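Local coordinates for phosphoglycerol transferase GacH (Streptococcus pyogenes MGAS5005, PDB 6DGM), which probably transfers glycerol phosphate onto the rhamnose polysaccharide of the streptococcal cell wall, through a manganese-binding extracellular domain of a membrane protein, at residues A90-Q95 with S110-V116; P52-V58 with Y276-N282; F294-N298 with A317-T322; Q19-K23 with P328-L332. All coordinates share one frame; numbering follows the deposited sequence.

Interaction 1 (A90-Q95 with S110-V116)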
loop_
_atom_site.group_PDB
_atom_site.type_symbol
_atom_site.label_atom_id
_atom_site.label_comp_id
_atom_site.label_asym_id
_atom_site.label_seq_id
_atom_site.Cartn_x
_atom_site.Cartn_y
_atom_site.Cartn_z
ATOM N N ALA A 90 -4.666 -7.212 4.843
ATOM C CA ALA A 90 -4.384 -6.364 5.993
ATOM C C ALA A 90 -2.900 -6.296 6.330
ATOM O O ALA A 90 -2.458 -5.307 6.941
ATOM C CB ALA A 90 -5.198 -6.870 7.188
ATOM N N ASN A 91 -2.113 -7.306 5.925
ATOM C CA ASN A 91 -0.677 -7.254 6.184
ATOM C C ASN A 91 0.002 -6.261 5.258
ATOM O O ASN A 91 0.900 -5.530 5.686
ATOM C CB ASN A 91 -0.065 -8.641 6.057
ATOM C CG ASN A 91 -0.507 -9.555 7.163
ATOM O OD1 ASN A 91 -0.787 -9.098 8.270
ATOM N ND2 ASN A 91 -0.601 -10.843 6.875
ATOM N N MET A 92 -0.405 -6.208 3.990
ATOM C CA MET A 92 0.118 -5.163 3.109
ATOM C C MET A 92 -0.340 -3.792 3.588
ATOM O O MET A 92 0.445 -2.831 3.625
ATOM C CB MET A 92 -0.305 -5.430 1.666
ATOM C CG MET A 92 0.739 -6.232 0.860
ATOM S SD MET A 92 1.236 -7.810 1.559
ATOM C CE MET A 92 -0.242 -8.785 1.290
ATOM N N GLU A 93 -1.596 -3.702 4.014
ATOM C CA GLU A 93 -2.151 -2.457 4.525
ATOM C C GLU A 93 -1.331 -1.915 5.693
ATOM O O GLU A 93 -0.938 -0.740 5.698
ATOM C CB GLU A 93 -3.581 -2.747 4.964
ATOM C CG GLU A 93 -4.441 -1.536 5.301
ATOM C CD GLU A 93 -5.759 -1.992 5.890
ATOM O OE1 GLU A 93 -6.235 -3.069 5.477
ATOM O OE2 GLU A 93 -6.289 -1.312 6.795
ATOM N N PHE A 94 -1.059 -2.761 6.691
ATOM C CA PHE A 94 -0.240 -2.365 7.836
ATOM C C PHE A 94 1.104 -1.806 7.388
ATOM O O PHE A 94 1.585 -0.792 7.911
ATOM C CB PHE A 94 -0.008 -3.594 8.732
ATOM C CG PHE A 94 1.001 -3.384 9.835
ATOM C CD1 PHE A 94 2.368 -3.533 9.597
ATOM C CD2 PHE A 94 0.587 -3.079 11.119
ATOM C CE1 PHE A 94 3.311 -3.368 10.619
ATOM C CE2 PHE A 94 1.523 -2.919 12.157
ATOM C CZ PHE A 94 2.885 -3.042 11.900
ATOM N N GLN A 95 1.731 -2.465 6.422
ATOM C CA GLN A 95 3.048 -2.038 5.965
ATOM C C GLN A 95 2.983 -0.686 5.263
ATOM O O GLN A 95 3.892 0.150 5.426
ATOM C CB GLN A 95 3.633 -3.107 5.046
ATOM C CG GLN A 95 3.948 -4.406 5.766
ATOM C CD GLN A 95 4.454 -5.445 4.842
ATOM O OE1 GLN A 95 5.643 -5.489 4.552
ATOM N NE2 GLN A 95 3.556 -6.287 4.335
ATOM N N SER A 110 1.165 -14.202 11.787
ATOM C CA SER A 110 0.217 -14.383 10.699
ATOM C C SER A 110 -0.448 -13.079 10.266
ATOM O O SER A 110 -0.483 -12.769 9.065
ATOM C CB SER A 110 -0.855 -15.394 11.113
ATOM O OG SER A 110 -1.761 -15.591 10.045
ATOM N N VAL A 111 -1.013 -12.324 11.201
ATOM C CA VAL A 111 -1.708 -11.080 10.873
ATOM C C VAL A 111 -1.165 -9.959 11.744
ATOM O O VAL A 111 -1.307 -9.993 12.972
ATOM C CB VAL A 111 -3.239 -11.212 11.016
ATOM C CG1 VAL A 111 -3.904 -9.859 10.802
ATOM C CG2 VAL A 111 -3.763 -12.244 10.022
ATOM N N LEU A 112 -0.547 -8.961 11.101
ATOM C CA LEU A 112 0.099 -7.873 11.824
ATOM C C LEU A 112 -0.888 -7.073 12.663
ATOM O O LEU A 112 -0.572 -6.686 13.791
ATOM C CB LEU A 112 0.830 -6.971 10.824
ATOM C CG LEU A 112 2.002 -7.707 10.156
ATOM C CD1 LEU A 112 2.445 -7.024 8.884
ATOM C CD2 LEU A 112 3.169 -7.818 11.129
ATOM N N TYR A 113 -2.090 -6.821 12.144
ATOM C CA TYR A 113 -3.057 -6.030 12.880
ATOM C C TYR A 113 -3.514 -6.715 14.166
ATOM O O TYR A 113 -3.988 -6.030 15.082
ATOM C CB TYR A 113 -4.295 -5.767 12.001
ATOM C CG TYR A 113 -4.225 -4.583 11.052
ATOM C CD1 TYR A 113 -3.212 -3.638 11.136
ATOM C CD2 TYR A 113 -5.202 -4.403 10.080
ATOM C CE1 TYR A 113 -3.167 -2.554 10.294
ATOM C CE2 TYR A 113 -5.173 -3.316 9.229
ATOM C CZ TYR A 113 -4.146 -2.386 9.338
ATOM O OH TYR A 113 -4.072 -1.279 8.516
ATOM N N SER A 114 -3.416 -8.041 14.241
ATOM C CA SER A 114 -3.816 -8.777 15.430
ATOM C C SER A 114 -2.663 -9.068 16.372
ATOM O O SER A 114 -2.868 -9.099 17.585
ATOM C CB SER A 114 -4.429 -10.126 15.043
ATOM O OG SER A 114 -5.620 -9.957 14.296
ATOM N N GLU A 115 -1.454 -9.283 15.842
ATOM C CA GLU A 115 -0.339 -9.776 16.635
ATOM C C GLU A 115 0.751 -8.749 16.910
ATOM O O GLU A 115 1.547 -8.958 17.833
ATOM C CB GLU A 115 0.323 -10.958 15.924
ATOM C CG GLU A 115 -0.628 -12.121 15.723
ATOM C CD GLU A 115 -0.038 -13.230 14.903
ATOM O OE1 GLU A 115 1.074 -13.693 15.232
ATOM O OE2 GLU A 115 -0.689 -13.664 13.922
ATOM N N VAL A 116 0.855 -7.704 16.097
ATOM C CA VAL A 116 1.912 -6.707 16.253
ATOM C C VAL A 116 1.329 -5.329 16.589
ATOM O O VAL A 116 1.743 -4.705 17.573
ATOM C CB VAL A 116 2.825 -6.639 15.015
ATOM C CG1 VAL A 116 3.820 -5.457 15.138
ATOM C CG2 VAL A 116 3.592 -7.927 14.839
HETATM O O HOH W 1 -2.414 -7.056 9.352
#

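Interaction 2 (P52-V58 with Y276-N282)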
loop_
_atom_site.group_PDB
_atom_site.type_symbol
_atom_site.label_atom_id
_atom_site.label_comp_id
_atom_site.label_asym_id
_atom_site.label_seq_id
_atom_site.Cartn_x
_atom_site.Cartn_y
_atom_site.Cartn_z
ATOM N N PRO A 52 -2.792 -9.596 -15.472
ATOM C CA PRO A 52 -2.588 -11.000 -15.864
ATOM C C PRO A 52 -1.559 -11.191 -16.968
ATOM O O PRO A 52 -1.046 -12.307 -17.137
ATOM C CB PRO A 52 -3.986 -11.470 -16.291
ATOM C CG PRO A 52 -4.804 -10.243 -16.478
ATOM C CD PRO A 52 -4.168 -9.122 -15.718
ATOM N N ASP A 53 -1.224 -10.135 -17.712
ATOM C CA ASP A 53 -0.240 -10.243 -18.778
ATOM C C ASP A 53 1.140 -10.634 -18.264
ATOM O O ASP A 53 1.961 -11.122 -19.049
ATOM C CB ASP A 53 -0.162 -8.910 -19.524
ATOM C CG ASP A 53 0.703 -8.984 -20.762
ATOM O OD1 ASP A 53 0.966 -10.109 -21.246
ATOM O OD2 ASP A 53 1.122 -7.911 -21.248
ATOM N N ARG A 54 1.422 -10.442 -16.973
ATOM C CA ARG A 54 2.709 -10.843 -16.423
ATOM C C ARG A 54 2.768 -12.325 -16.077
ATOM O O ARG A 54 3.847 -12.836 -15.761
ATOM C CB ARG A 54 3.039 -10.064 -15.144
ATOM C CG ARG A 54 3.691 -8.742 -15.362
ATOM C CD ARG A 54 4.341 -8.238 -14.071
ATOM N NE ARG A 54 3.388 -8.124 -12.981
ATOM C CZ ARG A 54 2.495 -7.147 -12.882
ATOM N NH1 ARG A 54 2.425 -6.201 -13.819
ATOM N NH2 ARG A 54 1.673 -7.109 -11.851
ATOM N N VAL A 55 1.634 -13.014 -16.071
ATOM C CA VAL A 55 1.617 -14.449 -15.813
ATOM C C VAL A 55 1.941 -15.164 -17.116
ATOM O O VAL A 55 1.169 -15.098 -18.080
ATOM C CB VAL A 55 0.262 -14.885 -15.234
ATOM C CG1 VAL A 55 0.308 -16.342 -14.854
ATOM C CG2 VAL A 55 -0.067 -14.006 -14.031
ATOM N N SER A 56 3.078 -15.873 -17.132
ATOM C CA SER A 56 3.703 -16.304 -18.380
ATOM C C SER A 56 2.755 -17.112 -19.260
ATOM O O SER A 56 2.707 -16.917 -20.482
ATOM C CB SER A 56 4.951 -17.148 -18.079
ATOM O OG SER A 56 5.867 -16.455 -17.255
ATOM N N ASN A 57 2.041 -18.070 -18.680
ATOM C CA ASN A 57 1.293 -19.024 -19.489
ATOM C C ASN A 57 -0.150 -18.613 -19.727
ATOM O O ASN A 57 -0.949 -19.441 -20.180
ATOM C CB ASN A 57 1.346 -20.420 -18.872
ATOM C CG ASN A 57 2.710 -21.048 -18.985
ATOM O OD1 ASN A 57 3.500 -20.700 -19.862
ATOM N ND2 ASN A 57 2.988 -21.996 -18.109
ATOM N N VAL A 58 -0.483 -17.358 -19.480
ATOM C CA VAL A 58 -1.843 -16.836 -19.617
ATOM C C VAL A 58 -1.949 -16.054 -20.912
ATOM O O VAL A 58 -1.011 -15.343 -21.304
ATOM C CB VAL A 58 -2.183 -15.932 -18.409
ATOM C CG1 VAL A 58 -3.247 -14.893 -18.764
ATOM C CG2 VAL A 58 -2.625 -16.785 -17.245
ATOM N N TYR A 276 -4.639 -18.853 -9.991
ATOM C CA TYR A 276 -3.697 -19.471 -10.906
ATOM C C TYR A 276 -3.058 -20.697 -10.262
ATOM O O TYR A 276 -2.682 -20.653 -9.088
ATOM C CB TYR A 276 -2.560 -18.502 -11.219
ATOM C CG TYR A 276 -2.931 -17.167 -11.815
ATOM C CD1 TYR A 276 -3.180 -17.049 -13.178
ATOM C CD2 TYR A 276 -2.992 -16.015 -11.033
ATOM C CE1 TYR A 276 -3.489 -15.839 -13.746
ATOM C CE2 TYR A 276 -3.311 -14.781 -11.595
ATOM C CZ TYR A 276 -3.566 -14.702 -12.959
ATOM O OH TYR A 276 -3.863 -13.475 -13.527
ATOM N N PRO A 277 -2.894 -21.780 -11.013
ATOM C CA PRO A 277 -2.006 -22.857 -10.563
ATOM C C PRO A 277 -0.555 -22.425 -10.689
ATOM O O PRO A 277 -0.214 -21.531 -11.468
ATOM C CB PRO A 277 -2.330 -24.008 -11.521
ATOM C CG PRO A 277 -2.742 -23.322 -12.772
ATOM C CD PRO A 277 -3.441 -22.035 -12.357
ATOM N N ASP A 278 0.316 -23.063 -9.900
ATOM C CA ASP A 278 1.731 -22.705 -9.948
ATOM C C ASP A 278 2.301 -22.850 -11.354
ATOM O O ASP A 278 3.216 -22.107 -11.731
ATOM C CB ASP A 278 2.545 -23.542 -8.966
ATOM C CG ASP A 278 2.463 -23.026 -7.532
ATOM O OD1 ASP A 278 1.887 -21.948 -7.289
ATOM O OD2 ASP A 278 2.992 -23.735 -6.646
ATOM N N SER A 279 1.780 -23.789 -12.141
ATOM C CA SER A 279 2.285 -23.984 -13.493
ATOM C C SER A 279 2.146 -22.720 -14.339
ATOM O O SER A 279 2.906 -22.537 -15.297
ATOM C CB SER A 279 1.506 -25.115 -14.156
ATOM O OG SER A 279 0.180 -24.696 -14.385
ATOM N N ALA A 280 1.176 -21.862 -14.017
ATOM C CA ALA A 280 0.945 -20.645 -14.791
ATOM C C ALA A 280 2.188 -19.766 -14.872
ATOM O O ALA A 280 2.356 -19.027 -15.845
ATOM C CB ALA A 280 -0.198 -19.831 -14.186
ATOM N N PHE A 281 3.059 -19.822 -13.869
ATOM C CA PHE A 281 4.199 -18.915 -13.792
ATOM C C PHE A 281 5.449 -19.431 -14.501
ATOM O O PHE A 281 6.427 -18.683 -14.614
ATOM C CB PHE A 281 4.461 -18.578 -12.323
ATOM C CG PHE A 281 3.257 -18.015 -11.631
ATOM C CD1 PHE A 281 2.878 -16.699 -11.831
ATOM C CD2 PHE A 281 2.459 -18.821 -10.827
ATOM C CE1 PHE A 281 1.752 -16.185 -11.230
ATOM C CE2 PHE A 281 1.332 -18.301 -10.212
ATOM C CZ PHE A 281 0.979 -16.992 -10.417
ATOM N N ASN A 282 5.441 -20.674 -14.978
ATOM C CA ASN A 282 6.469 -21.201 -15.876
ATOM C C ASN A 282 7.893 -20.734 -15.606
ATOM O O ASN A 282 8.473 -20.003 -16.415
ATOM C CB ASN A 282 6.113 -20.825 -17.330
ATOM C CG ASN A 282 6.975 -21.544 -18.365
ATOM O OD1 ASN A 282 7.548 -22.599 -18.089
ATOM N ND2 ASN A 282 7.061 -20.974 -19.565
HETATM O O HOH W 2 5.286 -15.784 -14.880
HETATM O O HOH W 3 0.174 -23.359 -16.842
#

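Interaction 3 (F294-N298 with A317-T322)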
loop_
_atom_site.group_PDB
_atom_site.type_symbol
_atom_site.label_atom_id
_atom_site.label_comp_id
_atom_site.label_asym_id
_atom_site.label_seq_id
_atom_site.Cartn_x
_atom_site.Cartn_y
_atom_site.Cartn_z
ATOM N N PHE A 294 1.132 2.460 -8.579
ATOM C CA PHE A 294 1.509 3.780 -9.064
ATOM C C PHE A 294 1.306 4.808 -7.960
ATOM O O PHE A 294 0.532 4.605 -7.019
ATOM C CB PHE A 294 0.799 4.179 -10.372
ATOM C CG PHE A 294 -0.699 4.363 -10.270
ATOM C CD1 PHE A 294 -1.235 5.492 -9.692
ATOM C CD2 PHE A 294 -1.567 3.427 -10.822
ATOM C CE1 PHE A 294 -2.598 5.683 -9.617
ATOM C CE2 PHE A 294 -2.941 3.618 -10.767
ATOM C CZ PHE A 294 -3.456 4.751 -10.170
ATOM N N ILE A 295 2.026 5.918 -8.090
ATOM C CA ILE A 295 1.933 7.052 -7.185
ATOM C C ILE A 295 1.677 8.249 -8.091
ATOM O O ILE A 295 2.552 8.629 -8.874
ATOM C CB ILE A 295 3.205 7.235 -6.346
ATOM C CG1 ILE A 295 3.467 5.978 -5.500
ATOM C CG2 ILE A 295 3.047 8.449 -5.449
ATOM C CD1 ILE A 295 4.730 6.031 -4.629
ATOM N N TRP A 296 0.451 8.787 -8.044
ATOM C CA TRP A 296 -0.027 9.769 -9.013
ATOM C C TRP A 296 -0.585 10.974 -8.272
ATOM O O TRP A 296 -1.420 10.811 -7.376
ATOM C CB TRP A 296 -1.146 9.147 -9.859
ATOM C CG TRP A 296 -1.817 10.061 -10.858
ATOM C CD1 TRP A 296 -1.497 10.202 -12.169
ATOM C CD2 TRP A 296 -2.930 10.935 -10.621
ATOM N NE1 TRP A 296 -2.332 11.105 -12.769
ATOM C CE2 TRP A 296 -3.221 11.575 -11.840
ATOM C CE3 TRP A 296 -3.695 11.247 -9.496
ATOM C CZ2 TRP A 296 -4.261 12.505 -11.974
ATOM C CZ3 TRP A 296 -4.726 12.159 -9.625
ATOM C CH2 TRP A 296 -5.007 12.775 -10.857
ATOM N N SER A 297 -0.136 12.173 -8.662
ATOM C CA SER A 297 -0.658 13.442 -8.165
ATOM C C SER A 297 -1.541 14.097 -9.222
ATOM O O SER A 297 -1.401 13.853 -10.425
ATOM C CB SER A 297 0.480 14.406 -7.805
ATOM O OG SER A 297 1.408 13.830 -6.911
ATOM N N ASN A 298 -2.442 14.955 -8.761
ATOM C CA ASN A 298 -3.418 15.578 -9.648
ATOM C C ASN A 298 -2.900 16.824 -10.344
ATOM O O ASN A 298 -3.670 17.480 -11.050
ATOM C CB ASN A 298 -4.722 15.866 -8.902
ATOM C CG ASN A 298 -4.589 16.958 -7.876
ATOM O OD1 ASN A 298 -3.480 17.314 -7.444
ATOM N ND2 ASN A 298 -5.725 17.501 -7.470
ATOM N N ALA A 317 8.405 6.584 -0.698
ATOM C CA ALA A 317 8.255 6.923 -2.104
ATOM C C ALA A 317 7.287 8.076 -2.297
ATOM O O ALA A 317 7.458 8.881 -3.219
ATOM C CB ALA A 317 7.808 5.704 -2.895
ATOM N N LEU A 318 6.275 8.171 -1.433
ATOM C CA LEU A 318 5.319 9.272 -1.505
ATOM C C LEU A 318 5.990 10.594 -1.166
ATOM O O LEU A 318 5.763 11.612 -1.835
ATOM C CB LEU A 318 4.153 8.997 -0.547
ATOM C CG LEU A 318 3.230 10.173 -0.215
ATOM C CD1 LEU A 318 2.321 10.436 -1.406
ATOM C CD2 LEU A 318 2.424 9.927 1.038
ATOM N N PHE A 319 6.793 10.610 -0.104
ATOM C CA PHE A 319 7.534 11.824 0.222
ATOM C C PHE A 319 8.432 12.241 -0.935
ATOM O O PHE A 319 8.522 13.429 -1.267
ATOM C CB PHE A 319 8.374 11.617 1.481
ATOM C CG PHE A 319 7.621 11.830 2.775
ATOM C CD1 PHE A 319 6.772 10.860 3.276
ATOM C CD2 PHE A 319 7.786 12.998 3.500
ATOM C CE1 PHE A 319 6.096 11.060 4.478
ATOM C CE2 PHE A 319 7.110 13.207 4.681
ATOM C CZ PHE A 319 6.263 12.247 5.177
ATOM N N GLU A 320 9.120 11.278 -1.557
ATOM C CA GLU A 320 9.998 11.625 -2.670
ATOM C C GLU A 320 9.195 12.154 -3.853
ATOM O O GLU A 320 9.566 13.163 -4.472
ATOM C CB GLU A 320 10.821 10.412 -3.090
ATOM C CG GLU A 320 11.832 10.734 -4.165
ATOM C CD GLU A 320 12.446 9.503 -4.773
ATOM O OE1 GLU A 320 11.703 8.515 -5.023
ATOM O OE2 GLU A 320 13.666 9.523 -5.000
ATOM N N HIS A 321 8.098 11.474 -4.195
ATOM C CA HIS A 321 7.317 11.867 -5.364
ATOM C C HIS A 321 6.765 13.277 -5.204
ATOM O O HIS A 321 6.775 14.067 -6.153
ATOM C CB HIS A 321 6.178 10.862 -5.615
ATOM C CG HIS A 321 5.357 11.188 -6.816
ATOM N ND1 HIS A 321 5.777 10.901 -8.097
ATOM C CD2 HIS A 321 4.169 11.822 -6.939
ATOM C CE1 HIS A 321 4.877 11.344 -8.960
ATOM N NE2 HIS A 321 3.888 11.900 -8.283
ATOM N N THR A 322 6.291 13.613 -4.007
ATOM C CA THR A 322 5.741 14.924 -3.732
ATOM C C THR A 322 6.789 15.942 -3.290
ATOM O O THR A 322 6.417 17.078 -2.984
ATOM C CB THR A 322 4.659 14.838 -2.655
ATOM O OG1 THR A 322 5.222 14.376 -1.423
ATOM C CG2 THR A 322 3.547 13.905 -3.101
#

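Interaction 4 (Q19-K23 with P328-L332)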
loop_
_atom_site.group_PDB
_atom_site.type_symbol
_atom_site.label_atom_id
_atom_site.label_comp_id
_atom_site.label_asym_id
_atom_site.label_seq_id
_atom_site.Cartn_x
_atom_site.Cartn_y
_atom_site.Cartn_z
ATOM N N GLN A 19 20.849 9.845 15.794
ATOM C CA GLN A 19 21.698 10.967 15.397
ATOM C C GLN A 19 22.046 10.879 13.914
ATOM O O GLN A 19 22.055 11.890 13.207
ATOM C CB GLN A 19 22.960 11.029 16.266
ATOM C CG GLN A 19 23.729 12.335 16.090
ATOM C CD GLN A 19 24.741 12.593 17.191
ATOM O OE1 GLN A 19 24.876 11.805 18.130
ATOM N NE2 GLN A 19 25.460 13.703 17.080
ATOM N N LYS A 20 22.308 9.670 13.422
ATOM C CA LYS A 20 22.643 9.484 12.012
ATOM C C LYS A 20 21.512 9.951 11.098
ATOM O O LYS A 20 21.744 10.661 10.113
ATOM C CB LYS A 20 22.944 8.004 11.761
ATOM C CG LYS A 20 23.292 7.674 10.329
ATOM C CD LYS A 20 23.587 6.196 10.164
ATOM C CE LYS A 20 23.855 5.853 8.712
ATOM N NZ LYS A 20 24.189 4.411 8.550
ATOM N N TYR A 21 20.275 9.571 11.404
ATOM C CA TYR A 21 19.161 9.937 10.520
ATOM C C TYR A 21 18.646 11.340 10.786
ATOM O O TYR A 21 18.000 11.924 9.906
ATOM C CB TYR A 21 18.102 8.831 10.523
ATOM C CG TYR A 21 18.670 7.634 9.812
ATOM C CD1 TYR A 21 18.797 7.628 8.435
ATOM C CD2 TYR A 21 19.175 6.551 10.523
ATOM C CE1 TYR A 21 19.368 6.563 7.774
ATOM C CE2 TYR A 21 19.756 5.481 9.869
ATOM C CZ TYR A 21 19.844 5.495 8.492
ATOM O OH TYR A 21 20.417 4.440 7.822
ATOM N N GLN A 22 18.968 11.927 11.939
ATOM C CA GLN A 22 18.701 13.345 12.128
ATOM C C GLN A 22 19.494 14.162 11.116
ATOM O O GLN A 22 18.961 15.071 10.468
ATOM C CB GLN A 22 19.038 13.765 13.554
ATOM C CG GLN A 22 18.520 15.154 13.924
ATOM C CD GLN A 22 16.998 15.204 13.995
ATOM O OE1 GLN A 22 16.376 14.441 14.744
ATOM N NE2 GLN A 22 16.391 16.091 13.203
ATOM N N LYS A 23 20.782 13.838 10.956
ATOM C CA LYS A 23 21.600 14.584 10.012
ATOM C C LYS A 23 21.179 14.296 8.574
ATOM O O LYS A 23 21.154 15.207 7.736
ATOM C CB LYS A 23 23.078 14.265 10.205
ATOM C CG LYS A 23 23.959 15.159 9.359
ATOM C CD LYS A 23 25.415 15.100 9.770
ATOM C CE LYS A 23 26.243 16.089 8.957
ATOM N NZ LYS A 23 27.681 16.090 9.367
ATOM N N PRO A 328 13.547 12.152 10.476
ATOM C CA PRO A 328 14.632 11.159 10.513
ATOM C C PRO A 328 14.151 9.752 10.207
ATOM O O PRO A 328 14.808 9.023 9.451
ATOM C CB PRO A 328 15.167 11.304 11.942
ATOM C CG PRO A 328 14.899 12.784 12.292
ATOM C CD PRO A 328 13.546 13.033 11.664
ATOM N N TYR A 329 13.004 9.354 10.767
ATOM C CA TYR A 329 12.403 8.061 10.436
ATOM C C TYR A 329 12.229 7.894 8.927
ATOM O O TYR A 329 12.642 6.884 8.360
ATOM C CB TYR A 329 11.054 7.939 11.159
ATOM C CG TYR A 329 10.306 6.618 10.985
ATOM C CD1 TYR A 329 10.934 5.400 11.222
ATOM C CD2 TYR A 329 8.958 6.596 10.633
ATOM C CE1 TYR A 329 10.245 4.198 11.077
ATOM C CE2 TYR A 329 8.254 5.399 10.498
ATOM C CZ TYR A 329 8.904 4.212 10.722
ATOM O OH TYR A 329 8.215 3.026 10.605
ATOM N N TYR A 330 11.633 8.885 8.253
ATOM C CA TYR A 330 11.435 8.762 6.804
ATOM C C TYR A 330 12.720 8.950 6.005
ATOM O O TYR A 330 12.788 8.470 4.865
ATOM C CB TYR A 330 10.271 9.650 6.309
ATOM C CG TYR A 330 8.934 9.103 6.790
ATOM C CD1 TYR A 330 8.539 7.813 6.473
ATOM C CD2 TYR A 330 8.101 9.860 7.579
ATOM C CE1 TYR A 330 7.337 7.295 6.945
ATOM C CE2 TYR A 330 6.909 9.371 8.036
ATOM C CZ TYR A 330 6.530 8.091 7.727
ATOM O OH TYR A 330 5.331 7.630 8.208
ATOM N N ALA A 331 13.753 9.581 6.584
ATOM C CA ALA A 331 15.077 9.561 5.970
ATOM C C ALA A 331 15.640 8.138 5.949
ATOM O O ALA A 331 16.137 7.668 4.919
ATOM C CB ALA A 331 16.028 10.509 6.715
ATOM N N LEU A 332 15.577 7.439 7.082
ATOM C CA LEU A 332 15.950 6.027 7.108
ATOM C C LEU A 332 15.146 5.232 6.088
ATOM O O LEU A 332 15.699 4.426 5.333
ATOM C CB LEU A 332 15.732 5.455 8.506
ATOM C CG LEU A 332 15.743 3.932 8.669
ATOM C CD1 LEU A 332 17.062 3.335 8.243
ATOM C CD2 LEU A 332 15.435 3.591 10.112
#

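Interaction 1 (A90-Q95 with S110-V116)
Two polar grips join N91 to the turn that starts helix 112-115. OD1 of N91 takes the backbone N-H of L112 at 2.8 Å in a nearly straight bond (170°), while ND2 of the same amide gives a hydrogen to the carbonyl O of S110 at 2.9 Å, in that carbonyl's plane. One side-chain amide thus reads a donor and an acceptor of the backbone around V111, the N-cap position, and a water that donates to N91 OD1 and accepts from Y113 N adds a third link. Elsewhere OH of Y113 donates to E93 OE2 at 2.8 Å, from above the carboxylate plane, with ring and carboxylate almost perpendicular. In this alkaline phosphatase-like domain, helix 89-98 begins at the manganese ligand T89, and E93 also holds R148, a residue of the glycerol phosphate pocket, by a salt bridge, and Y152 by a hydrogen bond, as a second-shell group would. Apolar contacts complete the interface. F94, with CG anti to the backbone N (chi1 171°), turns its ring toward L112 and Y113: L112 CB lies over one face, 3.9 Å from the centroid, and Y113 CE1 at the edge. A90 CB packs on Y113 CD2 at 3.8 Å.

Interaction 2 (P52-V58 with Y276-N282)
The ring of Y276 carries V55 on one face: methyl CG2 sits over it in a CH-pi contact, 4.1 Å from the centroid and displaced toward the rim. At the ring edge V58 CG2 approaches CE1 to 3.7 Å, and beyond the rim the hydroxyl OH of Y276 rests against CB of P52. The other methyl of V55, CG1, anti to the backbone N (chi1 -175°), stays near the ring rim and packs on CB of A280 at 3.6 Å and obliquely on the F281 ring. Above this apolar layer lies a polar one. The backbone N of N57 donates to the carbonyl O of A280 at 3.0 Å, within the carbonyl plane, and its side-chain ND2 makes a weak bond to S279 O. The N57 amide also lies across N282, whose CB is 3.4 Å from ND2. Helix 229-257 backs the apolar layer, with L235 against both V58 and Y276. The arrangement pairs a type I beta turn, V55 to V58, with the 3-10 segment 278-281, so that two loops from the carboxyl ends of strands 40-46 and 263-269 meet on the metal-site side of an alkaline phosphatase-like alpha/beta fold, the Y276 side chain about 13 Å from the manganese ion.

Interaction 3 (F294-N298 with A317-T322)
I295 runs its CG2 methyl against the imidazole of H321, 3.8 Å from CG, the two side chains sliding past each other in opposite directions. With chi2 at 179° its CG1 branch is extended, and CD1 reaches along the helix to CB of A317 at 3.5 Å. The isoleucine therefore spans one turn of helix 314-321, touching residues four apart. H321 answers with CG anti to its own backbone N (chi1 -179°), which carries the ring out over strand 290-297. There one face of the imidazole lies against the carbonyl O of I295, 3.6 Å from CE1, and S297 OG stands at the ring edge, 3.4 Å from CD2. The axes of the short segments 294-297 and 317-321 approach to 9.4 Å with an angle of 37° between their directions, the packing of a helix laid on a beta sheet; I295 and S297, two apart on the strand, face the helix while W296 turns to helix 229-257 on the other side. This is the layered alpha/beta/alpha core of the alkaline phosphatase-like fold, and the helix leads directly to the calcium ligand D323. The polar atoms of the contact find their hydrogen-bond partners outside it: H321 NE2 is bonded to N301 and ND1 to T76, S297 OG to T264, and I295 O to T75. With both of its nitrogens engaged in this way, the imidazole has its rotation fixed, so a buried polar ring can serve as a flat surface for the isoleucine methyl without giving up its hydrogen bonds.

Interaction 4 (Q19-K23 with P328-L332)
The carbonyl O of P328 accepts the helical hydrogen bond of L332 N at 3.0 Å and has CB of Y21 against it at 3.5 Å. In the other direction a CA-H...O contact brings CA of P328 to 3.5 Å from the carbonyl O of Y21. Between these two backbone oxygens the interface is apolar and led by the Y21 ring. CB of L332 stands over the centre of one face, 3.8 Å from the centroid and only 11° off the normal, and L332 CD1 reaches CZ at 3.5 Å. The opposite face is taken by CG of K20 from its own helix. With CG beside the backbone N, the Y21 ring lies along the start of helix 328-339, and its hydroxyl goes on to D357. Q22 bends at chi2 (68°), bringing its amide back alongside the proline: OE1 is 3.3 Å from P328 CG, and it also bonds T377. The short segments cross at 90°, with axes 8.0 Å apart. Helix 11-29 thus lies across the first turn of helix 328-339, where A331 also meets L24, A25 and I28, while helix 349-365 packs on L332 and the chain near F378 touches P328.

From the N terminus, helix 11-29 supplies the first half of interaction 4, whose partner 328-332 comes some 300 residues later, so it closes the largest loop and the other three nest within it. Interaction 2 opens next, at 52-58, and closes at 276-282; interaction 1, joining 90-95 to 110-116, is a short loop nested inside it. Interaction 3 follows in series, tying strand 290-297 to helix 314-321. That helix and helix 328-339 succeed each other, and F319 touches Y330, linking interactions 3 and 4. Interaction 1 lies near the manganese site, interaction 2 farther out on the same end of the sheet, interaction 3 in the sheet core, and interaction 4 joins N-terminal helix 11-29 to helix 328-339.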